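Local structure of CD180 antigen (Mus musculus, 3T6Q) at residues I9-V13 against N14-N18; D75-Q78 against S79-R82; I123-H126 against N127-T130. The protein may cooperate with MD-1 and TLR4 in the innate immune response of B cells to bacterial lipopolysaccharide, leading to NF-kappa-B activation. All coordinates share one frame; numbering follows the deposited sequence.

Interaction 1 (I9-V13 against N14-N18); sequences IEKEV and NKTYN. With NAG (2-acetamido-2-deoxy-beta-D-glucopyranose), chain P.
Glu-10 and Tyr-17 lie side by side on one face of a beta hairpin, pointing the same way, and Tyr-17 OH donates to Glu-10 OE1 at 2.7 Å. The bond takes the anti lone pair of OE1, with carboxylate and ring planes 61° apart. Glu-10 CG stands anti to the backbone N (chi1 176°) and the chain runs on extended, which lays its methylenes along the ring, CB 3.5 Å from Tyr-17 CE1. Tyr-17 OH in turn accepts from Asn-14 N (3.0 Å), so two bonds fix it and link the carboxylate to the turn. Glu-12, on the other face, runs alongside Lys-15 of the turn; Glu-12 OE2 lies 3.5 Å from Lys-15 NZ in a salt bridge. Lys-11, at the corner of the chain, crosses Thr-16 and Asn-18 at a slant, its CB 3.8 Å from Thr-16 CG2 and its CD 3.9 Å from Asn-18 CB. Two classic beta bulges shape the backbone: Thr-16 O accepts from the amides of Lys-11 and Glu-12, and Glu-12 O from those of Lys-15 and Thr-16. At the turn Asn-14 ND2 is joined covalently to C1 of an N-acetylglucosamine, beside Val-13 CG1. The hairpin opens the N-terminal cap of the leucine-rich-repeat solenoid: strand 16-18 runs between strand 9-12 and strand 37-39, bonded through Tyr-17 to Cys-37 and Glu-39, while the Tyr-17 side chain touches Leu-31, Pro-32 and Leu-38.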
ATOM      1  N   ILE A   9      17.925  26.842   1.077  1.00 41.32           N
ATOM      2  CA  ILE A   9      18.719  27.229   2.220  1.00 42.56           C
ATOM      3  C   ILE A   9      20.122  26.658   2.064  1.00 48.52           C
ATOM      4  O   ILE A   9      20.318  25.440   1.893  1.00 34.92           O
ATOM      5  CB  ILE A   9      18.046  26.789   3.536  1.00 44.40           C
ATOM      6  CG1 ILE A   9      16.734  27.558   3.722  1.00 42.19           C
ATOM      7  CG2 ILE A   9      18.950  27.029   4.741  1.00 39.37           C
ATOM      8  CD1 ILE A   9      15.675  26.765   4.462  1.00 48.70           C
ATOM      9  N   GLU A  10      21.101  27.561   2.082  1.00 51.91           N
ATOM     10  CA  GLU A  10      22.488  27.155   2.046  1.00 45.87           C
ATOM     11  C   GLU A  10      22.942  26.791   3.454  1.00 48.29           C
ATOM     12  O   GLU A  10      23.241  27.666   4.260  1.00 51.44           O
ATOM     13  CB  GLU A  10      23.361  28.265   1.491  1.00 51.87           C
ATOM     14  CG  GLU A  10      24.833  27.917   1.531  1.00 57.21           C
ATOM     15  CD  GLU A  10      25.685  28.971   0.868  1.00 63.35           C
ATOM     16  OE1 GLU A  10      25.970  28.808  -0.334  1.00 55.72           O
ATOM     17  OE2 GLU A  10      26.046  29.958   1.548  1.00 65.19           O
ATOM     18  N   LYS A  11      22.984  25.500   3.748  1.00 41.91           N
ATOM     19  CA  LYS A  11      23.404  25.059   5.057  1.00 45.53           C
ATOM     20  C   LYS A  11      24.919  25.075   5.158  1.00 47.74           C
ATOM     21  O   LYS A  11      25.447  25.545   6.146  1.00 52.81           O
ATOM     22  CB  LYS A  11      22.827  23.689   5.390  1.00 47.12           C
ATOM     23  CG  LYS A  11      21.310  23.727   5.516  1.00 43.96           C
ATOM     24  CD  LYS A  11      20.749  22.350   5.807  1.00 47.36           C
ATOM     25  CE  LYS A  11      20.643  22.106   7.294  1.00 53.49           C
ATOM     26  NZ  LYS A  11      20.483  20.651   7.562  1.00 61.64           N
ATOM     27  N   GLU A  12      25.612  24.557   4.144  1.00 49.73           N
ATOM     28  CA  GLU A  12      27.078  24.656   4.059  1.00 51.79           C
ATOM     29  C   GLU A  12      27.457  25.178   2.696  1.00 54.55           C
ATOM     30  O   GLU A  12      27.174  24.524   1.694  1.00 48.16           O
ATOM     31  CB  GLU A  12      27.741  23.303   4.204  1.00 55.88           C
ATOM     32  CG  GLU A  12      28.074  22.867   5.610  1.00 73.32           C
ATOM     33  CD  GLU A  12      28.881  21.579   5.606  1.00 80.03           C
ATOM     34  OE1 GLU A  12      28.320  20.524   5.982  1.00 85.43           O
ATOM     35  OE2 GLU A  12      30.064  21.614   5.195  1.00 73.70           O
ATOM     36  N   VAL A  13      28.103  26.343   2.666  1.00 56.46           N
ATOM     37  CA  VAL A  13      28.557  26.985   1.429  1.00 48.53           C
ATOM     38  C   VAL A  13      29.121  25.953   0.466  1.00 39.91           C
ATOM     39  O   VAL A  13      30.016  25.171   0.831  1.00 37.38           O
ATOM     40  CB  VAL A  13      29.644  28.069   1.696  1.00 55.37           C
ATOM     41  CG1 VAL A  13      29.985  28.809   0.413  1.00 50.20           C
ATOM     42  CG2 VAL A  13      29.198  29.043   2.785  1.00 58.96           C
ATOM     43  N   ASN A  14      28.571  25.935  -0.753  1.00 42.10           N
ATOM     44  CA  ASN A  14      29.035  25.045  -1.831  1.00 45.15           C
ATOM     45  C   ASN A  14      28.825  23.539  -1.616  1.00 40.85           C
ATOM     46  O   ASN A  14      29.157  22.743  -2.496  1.00 40.59           O
ATOM     47  CB  ASN A  14      30.511  25.310  -2.170  1.00 43.04           C
ATOM     48  CG  ASN A  14      30.740  26.684  -2.759  1.00 57.52           C
ATOM     49  OD1 ASN A  14      29.922  27.182  -3.537  1.00 59.17           O
ATOM     50  ND2 ASN A  14      31.869  27.308  -2.394  1.00 77.56           N
ATOM     51  N   LYS A  15      28.275  23.153  -0.465  1.00 37.75           N
ATOM     52  CA  LYS A  15      28.254  21.747  -0.085  1.00 40.55           C
ATOM     53  C   LYS A  15      26.863  21.166   0.208  1.00 35.15           C
ATOM     54  O   LYS A  15      26.543  20.067  -0.265  1.00 35.31           O
ATOM     55  CB  LYS A  15      29.172  21.527   1.123  1.00 40.03           C
ATOM     56  CG  LYS A  15      29.351  20.066   1.490  1.00 50.32           C
ATOM     57  CD  LYS A  15      30.322  19.905   2.649  1.00 56.43           C
ATOM     58  CE  LYS A  15      30.232  18.510   3.243  1.00 61.27           C
ATOM     59  NZ  LYS A  15      31.166  18.362   4.392  1.00 71.77           N
ATOM     60  N   THR A  16      26.057  21.894   0.981  1.00 31.96           N
ATOM     61  CA  THR A  16      24.793  21.339   1.530  1.00 31.88           C
ATOM     62  C   THR A  16      23.650  22.293   1.387  1.00 34.47           C
ATOM     63  O   THR A  16      23.698  23.396   1.904  1.00 35.23           O
ATOM     64  CB  THR A  16      24.940  20.996   3.010  1.00 30.89           C
ATOM     65  OG1 THR A  16      25.950  20.004   3.135  1.00 33.03           O
ATOM     66  CG2 THR A  16      23.622  20.440   3.606  1.00 32.49           C
ATOM     67  N   TYR A  17      22.607  21.854   0.683  1.00 34.87           N
ATOM     68  CA  TYR A  17      21.464  22.705   0.389  1.00 33.72           C
ATOM     69  C   TYR A  17      20.173  22.006   0.794  1.00 31.54           C
ATOM     70  O   TYR A  17      19.995  20.801   0.524  1.00 26.01           O
ATOM     71  CB  TYR A  17      21.459  23.141  -1.088  1.00 38.12           C
ATOM     72  CG  TYR A  17      22.611  24.090  -1.363  1.00 37.42           C
ATOM     73  CD1 TYR A  17      22.459  25.475  -1.210  1.00 41.61           C
ATOM     74  CD2 TYR A  17      23.877  23.588  -1.695  1.00 37.77           C
ATOM     75  CE1 TYR A  17      23.531  26.334  -1.417  1.00 41.27           C
ATOM     76  CE2 TYR A  17      24.949  24.435  -1.901  1.00 43.08           C
ATOM     77  CZ  TYR A  17      24.772  25.800  -1.759  1.00 42.90           C
ATOM     78  OH  TYR A  17      25.854  26.623  -1.951  1.00 50.30           O
ATOM     79  N   ASN A  18      19.333  22.758   1.503  1.00 31.18           N
ATOM     80  CA  ASN A  18      17.988  22.311   1.837  1.00 33.52           C
ATOM     81  C   ASN A  18      16.946  23.040   0.993  1.00 32.15           C
ATOM     82  O   ASN A  18      16.688  24.224   1.194  1.00 35.92           O
ATOM     83  CB  ASN A  18      17.712  22.545   3.320  1.00 36.91           C
ATOM     84  CG  ASN A  18      16.399  21.945   3.763  1.00 37.29           C
ATOM     85  OD1 ASN A  18      15.379  22.069   3.086  1.00 38.24           O
ATOM     86  ND2 ASN A  18      16.425  21.255   4.878  1.00 44.13           N
TER
HETATM   87  C1  NAG P 700      32.247  28.626  -2.863  1.00 86.90           C
HETATM   88  C2  NAG P 700      33.570  28.914  -2.141  1.00 84.45           C
HETATM   89  C3  NAG P 700      34.306  30.101  -2.748  1.00 94.30           C
HETATM   90  C4  NAG P 700      34.367  30.037  -4.266  1.00 91.97           C
HETATM   91  C5  NAG P 700      32.996  29.735  -4.870  1.00 91.01           C
HETATM   92  C6  NAG P 700      33.117  29.442  -6.361  1.00 88.02           C
HETATM   93  C7  NAG P 700      33.809  28.415   0.247  1.00 89.19           C
HETATM   94  C8  NAG P 700      33.539  28.867   1.656  1.00 81.46           C
HETATM   95  N2  NAG P 700      33.375  29.210  -0.733  1.00 83.05           N
HETATM   96  O3  NAG P 700      35.621  30.134  -2.240  1.00111.59           O
HETATM   97  O4  NAG P 700      34.830  31.286  -4.718  1.00 96.45           O
HETATM   98  O5  NAG P 700      32.423  28.592  -4.269  1.00 89.99           O
HETATM   99  O6  NAG P 700      32.304  30.348  -7.069  1.00 91.37           O
HETATM  100  O7  NAG P 700      34.396  27.352   0.038  1.00 91.08           O

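Interaction 2 (D75-Q78 against S79-R82); sequences DTFQ and SQHR. With NAG (2-acetamido-2-deoxy-beta-D-glucopyranose), chain R.
A type I beta turn from Phe-77 to Gln-80 bends the chain in the loop of the leucine-rich-repeat solenoid that leads from strand 71-72 to strand 85-87. It follows directly on another, Asp-75 to Gln-78. Gln-80 N donates to Phe-77 O at 3.1 Å with a fairly straight N-H (163°), though it sits well above the carbonyl plane. The side chain of Gln-80 bends at chi2 and folds back over the turn, bringing OE1 to 3.2 Å from Phe-77 CA and 3.8 Å from Phe-77 CD2. OE1 thereby meets the ring at its edge, with amide and ring planes 89° apart. Gln-80 NE2 donates to the carbonyls of Leu-56 and Phe-53, fastening the turn to the preceding loop; the Phe-77 ring meets that of Phe-53 nearly parallel and carries Thr-76 CG2 over its own centre. A water accepts from Ser-79 N at 2.9 Å and lies 2.6 Å from Gln-80 OE1, over one face of the turn. Further on, the edge of the His-81 ring comes up in plane to Gln-78 O, NE2 at 3.1 Å. Gln-78 heads away from the following residues, although CG, set between backbone N and carbonyl carbon, stays 3.3 Å from Ser-79 N. From there the extended chain reaches the N-acetylglucosamine on Asn-50, where Gln-78 NE2 donates to the acetamide O7 at 2.9 Å and 168°.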
ATOM      1  N   ASP A  75      18.920   5.442 -16.665  1.00 28.82           N
ATOM      2  CA  ASP A  75      20.016   6.337 -16.293  1.00 27.86           C
ATOM      3  C   ASP A  75      19.650   7.590 -15.499  1.00 26.94           C
ATOM      4  O   ASP A  75      20.349   8.605 -15.582  1.00 24.45           O
ATOM      5  CB  ASP A  75      20.784   6.752 -17.574  1.00 36.58           C
ATOM      6  CG  ASP A  75      21.310   5.547 -18.351  1.00 38.87           C
ATOM      7  OD1 ASP A  75      21.997   4.704 -17.737  1.00 38.63           O
ATOM      8  OD2 ASP A  75      21.029   5.423 -19.569  1.00 39.74           O
ATOM      9  N   THR A  76      18.581   7.537 -14.684  1.00 23.47           N
ATOM     10  CA  THR A  76      18.232   8.700 -13.863  1.00 21.83           C
ATOM     11  C   THR A  76      19.425   9.226 -12.989  1.00 23.99           C
ATOM     12  O   THR A  76      19.604  10.461 -12.782  1.00 26.41           O
ATOM     13  CB  THR A  76      17.003   8.378 -12.955  1.00 23.94           C
ATOM     14  OG1 THR A  76      15.827   8.215 -13.780  1.00 21.94           O
ATOM     15  CG2 THR A  76      16.771   9.491 -11.974  1.00 21.60           C
ATOM     16  N   PHE A  77      20.200   8.290 -12.460  1.00 20.94           N
ATOM     17  CA  PHE A  77      21.284   8.621 -11.489  1.00 22.22           C
ATOM     18  C   PHE A  77      22.659   8.451 -12.124  1.00 24.37           C
ATOM     19  O   PHE A  77      23.657   8.147 -11.441  1.00 20.55           O
ATOM     20  CB  PHE A  77      21.124   7.764 -10.225  1.00 19.10           C
ATOM     21  CG  PHE A  77      19.830   8.050  -9.511  1.00 18.72           C
ATOM     22  CD1 PHE A  77      18.790   7.133  -9.540  1.00 22.21           C
ATOM     23  CD2 PHE A  77      19.630   9.292  -8.895  1.00 19.26           C
ATOM     24  CE1 PHE A  77      17.571   7.434  -8.917  1.00 21.36           C
ATOM     25  CE2 PHE A  77      18.419   9.587  -8.258  1.00 19.17           C
ATOM     26  CZ  PHE A  77      17.397   8.657  -8.282  1.00 18.43           C
ATOM     27  N   GLN A  78      22.709   8.660 -13.445  1.00 27.49           N
ATOM     28  CA  GLN A  78      23.932   8.344 -14.221  1.00 27.97           C
ATOM     29  C   GLN A  78      25.155   9.078 -13.732  1.00 23.07           C
ATOM     30  O   GLN A  78      26.232   8.523 -13.812  1.00 29.50           O
ATOM     31  CB  GLN A  78      23.749   8.598 -15.748  1.00 30.59           C
ATOM     32  CG  GLN A  78      23.466  10.042 -16.103  1.00 31.16           C
ATOM     33  CD  GLN A  78      23.187  10.230 -17.586  1.00 31.77           C
ATOM     34  OE1 GLN A  78      23.105   9.260 -18.339  1.00 33.54           O
ATOM     35  NE2 GLN A  78      23.034  11.477 -18.000  1.00 38.20           N
ATOM     36  N   SER A  79      25.012  10.319 -13.238  1.00 27.37           N
ATOM     37  CA  SER A  79      26.196  11.101 -12.852  1.00 30.49           C
ATOM     38  C   SER A  79      26.550  11.025 -11.371  1.00 30.85           C
ATOM     39  O   SER A  79      27.485  11.719 -10.916  1.00 27.70           O
ATOM     40  CB  SER A  79      26.046  12.576 -13.216  1.00 33.65           C
ATOM     41  OG  SER A  79      25.809  12.773 -14.601  1.00 37.47           O
ATOM     42  N   GLN A  80      25.790  10.229 -10.608  1.00 26.22           N
ATOM     43  CA  GLN A  80      25.928  10.176  -9.134  1.00 21.49           C
ATOM     44  C   GLN A  80      26.868   9.017  -8.744  1.00 24.33           C
ATOM     45  O   GLN A  80      26.517   8.130  -7.967  1.00 22.13           O
ATOM     46  CB  GLN A  80      24.526  10.014  -8.481  1.00 20.89           C
ATOM     47  CG  GLN A  80      23.798  11.334  -8.282  1.00 22.40           C
ATOM     48  CD  GLN A  80      23.344  11.938  -9.601  1.00 23.06           C
ATOM     49  OE1 GLN A  80      22.504  11.350 -10.300  1.00 27.58           O
ATOM     50  NE2 GLN A  80      23.856  13.110  -9.931  1.00 26.58           N
ATOM     51  N   HIS A  81      28.078   9.047  -9.298  1.00 23.53           N
ATOM     52  CA  HIS A  81      29.102   8.041  -9.080  1.00 26.14           C
ATOM     53  C   HIS A  81      29.518   8.003  -7.616  1.00 23.99           C
ATOM     54  O   HIS A  81      29.934   6.955  -7.110  1.00 23.41           O
ATOM     55  CB  HIS A  81      30.323   8.380  -9.993  1.00 28.08           C
ATOM     56  CG  HIS A  81      30.081   8.128 -11.494  1.00 34.26           C
ATOM     57  ND1 HIS A  81      31.062   7.725 -12.340  1.00 33.00           N
ATOM     58  CD2 HIS A  81      28.924   8.249 -12.276  1.00 39.91           C
ATOM     59  CE1 HIS A  81      30.562   7.564 -13.590  1.00 36.65           C
ATOM     60  NE2 HIS A  81      29.254   7.904 -13.559  1.00 39.46           N
ATOM     61  N   ARG A  82      29.405   9.145  -6.922  1.00 23.76           N
ATOM     62  CA  ARG A  82      29.857   9.231  -5.529  1.00 26.48           C
ATOM     63  C   ARG A  82      28.687   9.037  -4.517  1.00 24.83           C
ATOM     64  O   ARG A  82      28.855   9.195  -3.323  1.00 26.98           O
ATOM     65  CB  ARG A  82      30.619  10.537  -5.280  1.00 29.31           C
ATOM     66  CG  ARG A  82      31.872  10.723  -6.163  1.00 36.02           C
ATOM     67  CD  ARG A  82      32.996  11.492  -5.460  1.00 43.57           C
ATOM     68  NE  ARG A  82      32.534  12.789  -4.956  1.00 58.51           N
ATOM     69  CZ  ARG A  82      32.466  13.153  -3.669  1.00 61.04           C
ATOM     70  NH1 ARG A  82      32.864  12.336  -2.688  1.00 53.95           N
ATOM     71  NH2 ARG A  82      31.991  14.361  -3.359  1.00 49.57           N
TER
HETATM   72  C1  NAG R 702      19.239  11.702 -22.115  1.00 47.57           C
HETATM   73  C2  NAG R 702      20.452  12.415 -22.742  1.00 42.35           C
HETATM   74  C3  NAG R 702      20.154  12.788 -24.211  1.00 46.25           C
HETATM   75  C4  NAG R 702      19.436  11.686 -25.007  1.00 49.12           C
HETATM   76  C5  NAG R 702      18.225  11.244 -24.194  1.00 51.46           C
HETATM   77  C6  NAG R 702      17.317  10.218 -24.858  1.00 53.64           C
HETATM   78  C7  NAG R 702      21.832  13.438 -20.952  1.00 40.76           C
HETATM   79  C8  NAG R 702      22.203  14.654 -20.168  1.00 40.46           C
HETATM   80  N2  NAG R 702      20.898  13.548 -21.924  1.00 40.22           N
HETATM   81  O3  NAG R 702      21.374  13.022 -24.861  1.00 58.35           O
HETATM   82  O4  NAG R 702      19.077  12.157 -26.295  1.00 57.87           O
HETATM   83  O5  NAG R 702      18.726  10.702 -22.995  1.00 45.27           O
HETATM   84  O6  NAG R 702      18.003   9.002 -24.936  1.00 50.12           O
HETATM   85  O7  NAG R 702      22.419  12.391 -20.666  1.00 37.22           O
HETATM   86  O   HOH W   1      22.667  11.977 -12.860  1.00 26.40           O

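Interaction 3 (I123-H126 against N127-T130); sequences IPLH and NQKT
Asn-127 meets His-126 flank to flank, the two side chains pointing the same way with amide and imidazole planes 48° apart. Asn-127 ND2 lies 3.6 Å from His-126 NE2, and one water joins these ends: it is 2.7 Å from NE2, in the plane of the ring, and accepts only weakly from ND2. The ring reaches this place because His-126 CG is set between its own backbone N and carbonyl carbon (chi1 57°), which also brings CG close to Asn-127 N. Asn-127 N donates to a second water at 2.9 Å. Gln-128 comes next and closes a type I beta turn that starts at Leu-125, its N donating to Leu-125 O at 2.9 Å from above the carbonyl plane. The turn belongs to the loop that carries the leucine-rich-repeat solenoid from strand 109-111 to strand 133-135. Bent at chi2 (64°), the Gln-128 side chain curls back over the face of the turn where the second water sits and crosses that of Leu-125 at about a right angle, OE1 3.8 Å from Leu-125 CD2. OE1 accepts from the second water (2.7 Å), which also donates to Pro-124 O at 2.8 Å; three groups thus hold this water over one face of the turn. Gln-128 NE2 turns to the carbonyls of Leu-101 and Pro-104 in the preceding loop, and Leu-125 packs inward on Leu-110. Lys-129, kinked along its chain, swings its aliphatic part back across the turn, so that CE touches His-126 O at 3.2 Å.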
ATOM      1  N   ILE A 123      12.986  -3.115  -7.575  1.00 23.56           N
ATOM      2  CA  ILE A 123      14.161  -2.260  -7.507  1.00 24.06           C
ATOM      3  C   ILE A 123      15.328  -3.005  -8.191  1.00 26.08           C
ATOM      4  O   ILE A 123      15.805  -4.029  -7.662  1.00 23.98           O
ATOM      5  CB  ILE A 123      14.540  -1.917  -6.052  1.00 25.43           C
ATOM      6  CG1 ILE A 123      13.271  -1.514  -5.245  1.00 21.39           C
ATOM      7  CG2 ILE A 123      15.585  -0.818  -6.038  1.00 20.91           C
ATOM      8  CD1 ILE A 123      13.509  -1.454  -3.743  1.00 23.87           C
ATOM      9  N   PRO A 124      15.731  -2.540  -9.386  1.00 25.30           N
ATOM     10  CA  PRO A 124      16.825  -3.265 -10.081  1.00 27.44           C
ATOM     11  C   PRO A 124      18.142  -2.899  -9.437  1.00 23.37           C
ATOM     12  O   PRO A 124      18.632  -1.782  -9.599  1.00 26.05           O
ATOM     13  CB  PRO A 124      16.733  -2.766 -11.538  1.00 27.32           C
ATOM     14  CG  PRO A 124      15.361  -2.160 -11.673  1.00 26.45           C
ATOM     15  CD  PRO A 124      15.041  -1.591 -10.297  1.00 25.10           C
ATOM     16  N   LEU A 125      18.663  -3.805  -8.610  1.00 25.66           N
ATOM     17  CA  LEU A 125      19.856  -3.481  -7.803  1.00 25.03           C
ATOM     18  C   LEU A 125      21.151  -4.189  -8.257  1.00 31.41           C
ATOM     19  O   LEU A 125      22.118  -4.179  -7.520  1.00 28.29           O
ATOM     20  CB  LEU A 125      19.623  -3.816  -6.338  1.00 26.24           C
ATOM     21  CG  LEU A 125      18.683  -2.857  -5.603  1.00 27.98           C
ATOM     22  CD1 LEU A 125      18.058  -3.569  -4.413  1.00 29.82           C
ATOM     23  CD2 LEU A 125      19.408  -1.592  -5.197  1.00 24.85           C
ATOM     24  N   HIS A 126      21.146  -4.806  -9.433  1.00 26.68           N
ATOM     25  CA  HIS A 126      22.314  -5.553  -9.948  1.00 31.94           C
ATOM     26  C   HIS A 126      23.613  -4.745 -10.053  1.00 31.80           C
ATOM     27  O   HIS A 126      24.696  -5.320 -10.045  1.00 38.79           O
ATOM     28  CB  HIS A 126      21.954  -6.173 -11.285  1.00 33.05           C
ATOM     29  CG  HIS A 126      21.496  -5.161 -12.300  1.00 37.00           C
ATOM     30  ND1 HIS A 126      20.210  -4.742 -12.379  1.00 35.33           N
ATOM     31  CD2 HIS A 126      22.205  -4.441 -13.247  1.00 31.89           C
ATOM     32  CE1 HIS A 126      20.106  -3.819 -13.349  1.00 37.74           C
ATOM     33  NE2 HIS A 126      21.325  -3.641 -13.887  1.00 36.78           N
ATOM     34  N   ASN A 127      23.526  -3.420 -10.126  1.00 27.42           N
ATOM     35  CA  ASN A 127      24.713  -2.548 -10.134  1.00 30.56           C
ATOM     36  C   ASN A 127      25.248  -2.144  -8.738  1.00 31.90           C
ATOM     37  O   ASN A 127      26.252  -1.431  -8.645  1.00 30.95           O
ATOM     38  CB  ASN A 127      24.446  -1.255 -10.922  1.00 30.71           C
ATOM     39  CG  ASN A 127      24.554  -1.438 -12.414  1.00 43.83           C
ATOM     40  OD1 ASN A 127      25.504  -2.048 -12.896  1.00 41.86           O
ATOM     41  ND2 ASN A 127      23.578  -0.904 -13.165  1.00 39.44           N
ATOM     42  N   GLN A 128      24.539  -2.501  -7.662  1.00 27.19           N
ATOM     43  CA  GLN A 128      24.912  -2.016  -6.330  1.00 32.33           C
ATOM     44  C   GLN A 128      25.614  -3.173  -5.616  1.00 39.00           C
ATOM     45  O   GLN A 128      24.976  -3.974  -4.904  1.00 44.85           O
ATOM     46  CB  GLN A 128      23.683  -1.510  -5.524  1.00 25.54           C
ATOM     47  CG  GLN A 128      23.383  -0.051  -5.775  1.00 25.99           C
ATOM     48  CD  GLN A 128      22.991   0.160  -7.228  1.00 27.63           C
ATOM     49  OE1 GLN A 128      22.071  -0.484  -7.729  1.00 26.87           O
ATOM     50  NE2 GLN A 128      23.709   1.033  -7.915  1.00 28.30           N
ATOM     51  N   LYS A 129      26.927  -3.269  -5.824  1.00 33.85           N
ATOM     52  CA  LYS A 129      27.678  -4.405  -5.290  1.00 40.58           C
ATOM     53  C   LYS A 129      28.180  -4.226  -3.852  1.00 34.53           C
ATOM     54  O   LYS A 129      28.625  -5.188  -3.248  1.00 41.91           O
ATOM     55  CB  LYS A 129      28.848  -4.755  -6.228  1.00 44.35           C
ATOM     56  CG  LYS A 129      28.541  -5.816  -7.266  1.00 44.41           C
ATOM     57  CD  LYS A 129      27.790  -5.262  -8.454  1.00 57.83           C
ATOM     58  CE  LYS A 129      27.642  -6.330  -9.522  1.00 62.17           C
ATOM     59  NZ  LYS A 129      28.958  -6.637 -10.143  1.00 67.33           N
ATOM     60  N   THR A 130      28.130  -2.999  -3.329  1.00 32.67           N
ATOM     61  CA  THR A 130      28.574  -2.699  -1.959  1.00 32.60           C
ATOM     62  C   THR A 130      27.430  -2.217  -1.030  1.00 26.94           C
ATOM     63  O   THR A 130      27.676  -1.536  -0.049  1.00 24.23           O
ATOM     64  CB  THR A 130      29.781  -1.703  -1.925  1.00 36.61           C
ATOM     65  OG1 THR A 130      29.356  -0.349  -2.137  1.00 43.14           O
ATOM     66  CG2 THR A 130      30.850  -2.081  -2.943  1.00 38.25           C
TER
HETATM   67  O   HOH W   2      21.379  -1.452 -10.128  1.00 24.86           O
HETATM   68  O   HOH W   3      22.086  -1.942 -15.875  1.00 50.05           O

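Interaction 1 is a surface contact at the N-terminal end of the solenoid, whereas interactions 2 and 3 are partly buried turns farther along it, their centres about 13 Å apart and about 20 and 29 Å from that of interaction 1. The hairpin pairs two strands through a run of backbone bonds, with charged and hydroxyl groups on its faces. Each turn instead has a single backbone bond across it, a buried glutamine three residues past a hydrophobic one, and a water over one face; both glutamines bond carbonyls of the loop before. Sugars meet interaction 1 by covalent attachment and interaction 2 by a hydrogen bond, while 123-130 has a histidine and an asparagine joined through a water that the asparagine holds only weakly.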